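Local coordinates for COG3291: FOG: PKD repeat (Clostridium thermocellum, PDB 1WMX), which is the family 30 carbohydrate-binding module of a modular enzyme that probably degrades cellulose, at residues His76-Tyr81 and Ser153-Leu158. Numbering follows the deposited sequence.
Sequences HDLSQY and SSVTCL
His76 and Val155 form a single antiparallel beta bridge, a hydrogen-bonded pair that fastens the loop between strands 64-69 and 86-93 to the start of strand 155-161, the central strand of a five-stranded antiparallel sheet in this carbohydrate-binding module. His76 N donates to Val155 O at 2.7 Å, and Val155 N returns a longer bond to His76 O at 3.2 Å. Both are bent, the shorter one with an N-H...O angle of 132°. CB of His76 touches Val155 O, and with CG anti to the backbone N (chi1 -169°) the imidazole is carried off the bridge; the side chain packs on Arg71 and Val11. Val155 points its side chain at the loop, where the Leu78 and Val155 side chains cross at about a right angle and Leu78 CD1 meets CB, CG1 and CG2 alike, 4.0 Å from Val155 CB. Leu78 also packs on Val11 of strand 11-14, in the other sheet, and lays CD2 over one face of Tyr81, near the rim of the ring. At the more exposed end, Ser153 lies alongside Asp77: Asp77 OD1 rests 3.6 Å from Ser153 CB, and Asp77 CA makes a CA-H...O contact with Ser153 O. The Ser153 hydroxyl is engaged by Asp151, and a water that donates to Ser153 O also reaches Asp77 OD2, weakly. Asp77 OD1 in turn accepts the hydroxyl of Ser79 on its syn side, 22° out of the carboxylate plane, with Ser79 OG 2.9 Å from Asp77 OD1.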
ATOM      1  N   HIS B  76      -9.961   1.962  14.025  1.00 30.31           N
ATOM      2  CA  HIS B  76     -11.112   1.309  14.637  1.00 31.06           C
ATOM      3  C   HIS B  76     -10.751  -0.124  14.973  1.00 30.88           C
ATOM      4  O   HIS B  76     -10.199  -0.849  14.148  1.00 29.29           O
ATOM      5  CB  HIS B  76     -12.331   1.327  13.716  1.00 29.58           C
ATOM      6  CG  HIS B  76     -13.591   0.895  14.395  1.00 31.95           C
ATOM      7  ND1 HIS B  76     -14.063   1.510  15.539  1.00 32.77           N
ATOM      8  CD2 HIS B  76     -14.467  -0.097  14.116  1.00 30.92           C
ATOM      9  CE1 HIS B  76     -15.177   0.911  15.928  1.00 32.48           C
ATOM     10  NE2 HIS B  76     -15.442  -0.064  15.085  1.00 30.61           N
ATOM     11  N   ASP B  77     -11.072  -0.512  16.197  1.00 32.12           N
ATOM     12  CA  ASP B  77     -10.793  -1.847  16.717  1.00 33.04           C
ATOM     13  C   ASP B  77     -11.739  -2.893  16.120  1.00 32.32           C
ATOM     14  O   ASP B  77     -12.908  -2.955  16.491  1.00 32.57           O
ATOM     15  CB  ASP B  77     -10.953  -1.858  18.248  1.00 35.62           C
ATOM     16  CG  ASP B  77     -10.121  -2.944  18.928  1.00 37.89           C
ATOM     17  OD1 ASP B  77      -9.852  -4.036  18.306  1.00 35.85           O
ATOM     18  OD2 ASP B  77      -9.692  -2.766  20.130  1.00 43.31           O
ATOM     19  N   LEU B  78     -11.227  -3.727  15.224  1.00 29.72           N
ATOM     20  CA  LEU B  78     -12.046  -4.767  14.577  1.00 30.82           C
ATOM     21  C   LEU B  78     -11.541  -6.189  14.911  1.00 31.14           C
ATOM     22  O   LEU B  78     -12.031  -7.181  14.368  1.00 31.59           O
ATOM     23  CB  LEU B  78     -11.971  -4.666  13.042  1.00 30.88           C
ATOM     24  CG  LEU B  78     -12.732  -3.504  12.401  1.00 31.70           C
ATOM     25  CD1 LEU B  78     -12.598  -3.525  10.871  1.00 29.92           C
ATOM     26  CD2 LEU B  78     -14.236  -3.518  12.698  1.00 31.50           C
ATOM     27  N   SER B  79     -10.566  -6.278  15.800  1.00 31.89           N
ATOM     28  CA  SER B  79      -9.953  -7.583  16.171  1.00 33.65           C
ATOM     29  C   SER B  79     -10.998  -8.617  16.583  1.00 33.62           C
ATOM     30  O   SER B  79     -10.906  -9.812  16.242  1.00 35.06           O
ATOM     31  CB  SER B  79      -8.973  -7.422  17.343  1.00 33.31           C
ATOM     32  OG  SER B  79      -9.646  -6.953  18.502  1.00 35.23           O
ATOM     33  N   GLN B  80     -11.983  -8.174  17.304  1.00 34.70           N
ATOM     34  CA  GLN B  80     -13.010  -9.091  17.777  1.00 34.86           C
ATOM     35  C   GLN B  80     -14.055  -9.441  16.684  1.00 35.88           C
ATOM     36  O   GLN B  80     -14.999 -10.179  16.929  1.00 37.18           O
ATOM     37  CB  GLN B  80     -13.800  -8.527  18.971  1.00 34.94           C
ATOM     38  N   TYR B  81     -13.912  -8.918  15.465  1.00 35.23           N
ATOM     39  CA  TYR B  81     -14.871  -9.264  14.365  1.00 36.06           C
ATOM     40  C   TYR B  81     -14.229 -10.304  13.431  1.00 37.31           C
ATOM     41  O   TYR B  81     -14.881 -10.855  12.533  1.00 38.62           O
ATOM     42  CB  TYR B  81     -15.244  -8.053  13.511  1.00 35.31           C
ATOM     43  CG  TYR B  81     -16.127  -7.020  14.217  1.00 34.73           C
ATOM     44  CD1 TYR B  81     -15.618  -6.284  15.287  1.00 32.61           C
ATOM     45  CD2 TYR B  81     -17.444  -6.811  13.783  1.00 32.38           C
ATOM     46  CE1 TYR B  81     -16.415  -5.321  15.916  1.00 32.32           C
ATOM     47  CE2 TYR B  81     -18.241  -5.846  14.410  1.00 32.06           C
ATOM     48  CZ  TYR B  81     -17.725  -5.096  15.473  1.00 32.54           C
ATOM     49  OH  TYR B  81     -18.490  -4.145  16.070  1.00 34.90           O
ATOM     50  N   SER B 153      -6.660  -4.357  14.935  1.00 32.29           N
ATOM     51  CA  SER B 153      -7.143  -3.508  16.015  1.00 32.36           C
ATOM     52  C   SER B 153      -6.965  -2.032  15.636  1.00 31.64           C
ATOM     53  O   SER B 153      -7.424  -1.146  16.357  1.00 31.78           O
ATOM     54  CB  SER B 153      -6.369  -3.787  17.310  1.00 31.56           C
ATOM     55  OG  SER B 153      -5.040  -3.280  17.219  1.00 33.99           O
ATOM     56  N   SER B 154      -6.296  -1.769  14.513  1.00 30.46           N
ATOM     57  CA  SER B 154      -6.042  -0.390  14.070  1.00 31.01           C
ATOM     58  C   SER B 154      -6.463  -0.089  12.630  1.00 31.07           C
ATOM     59  O   SER B 154      -5.739   0.589  11.902  1.00 30.54           O
ATOM     60  CB  SER B 154      -4.557  -0.062  14.205  1.00 30.62           C
ATOM     61  OG  SER B 154      -4.075  -0.360  15.499  1.00 29.78           O
ATOM     62  N   VAL B 155      -7.635  -0.570  12.236  1.00 30.09           N
ATOM     63  CA  VAL B 155      -8.141  -0.385  10.881  1.00 30.94           C
ATOM     64  C   VAL B 155      -8.733   0.999  10.622  1.00 31.79           C
ATOM     65  O   VAL B 155      -9.533   1.508  11.423  1.00 32.17           O
ATOM     66  CB  VAL B 155      -9.221  -1.443  10.557  1.00 31.94           C
ATOM     67  CG1 VAL B 155      -9.730  -1.257   9.132  1.00 31.55           C
ATOM     68  CG2 VAL B 155      -8.652  -2.844  10.766  1.00 30.67           C
ATOM     69  N   THR B 156      -8.354   1.600   9.493  1.00 30.46           N
ATOM     70  CA  THR B 156      -8.880   2.923   9.150  1.00 28.95           C
ATOM     71  C   THR B 156      -9.842   2.928   7.980  1.00 27.67           C
ATOM     72  O   THR B 156     -10.854   3.611   8.026  1.00 28.54           O
ATOM     73  CB  THR B 156      -7.761   3.944   8.784  1.00 28.61           C
ATOM     74  OG1 THR B 156      -7.019   3.458   7.657  1.00 27.37           O
ATOM     75  CG2 THR B 156      -6.844   4.188   9.967  1.00 30.06           C
ATOM     76  N   CYS B 157      -9.512   2.073   6.949  1.00 26.53           N
ATOM     77  CA  CYS B 157     -10.367   2.171   5.775  1.00 28.34           C
ATOM     78  C   CYS B 157     -10.534   0.855   5.071  1.00 28.79           C
ATOM     79  O   CYS B 157      -9.806  -0.105   5.283  1.00 26.50           O
ATOM     80  CB  CYS B 157      -9.778   3.100   4.678  1.00 28.41           C
ATOM     81  SG  CYS B 157      -9.125   4.723   5.288  1.00 29.09           S
ATOM     82  N   LEU B 158     -11.492   0.886   4.395  1.00 27.32           N
ATOM     83  CA  LEU B 158     -11.830  -0.114   3.402  1.00 27.50           C
ATOM     84  C   LEU B 158     -11.232   0.391   2.124  1.00 28.41           C
ATOM     85  O   LEU B 158     -11.106   1.626   1.948  1.00 30.15           O
ATOM     86  CB  LEU B 158     -13.353  -0.255   3.373  1.00 27.97           C
ATOM     87  CG  LEU B 158     -13.909  -0.852   2.087  1.00 31.66           C
ATOM     88  CD1 LEU B 158     -13.547  -2.326   1.895  1.00 32.91           C
ATOM     89  CD2 LEU B 158     -15.438  -0.787   2.028  1.00 30.92           C
TER
HETATM   90  O   HOH W   1      -7.263  -0.471  19.415  1.00 55.92           O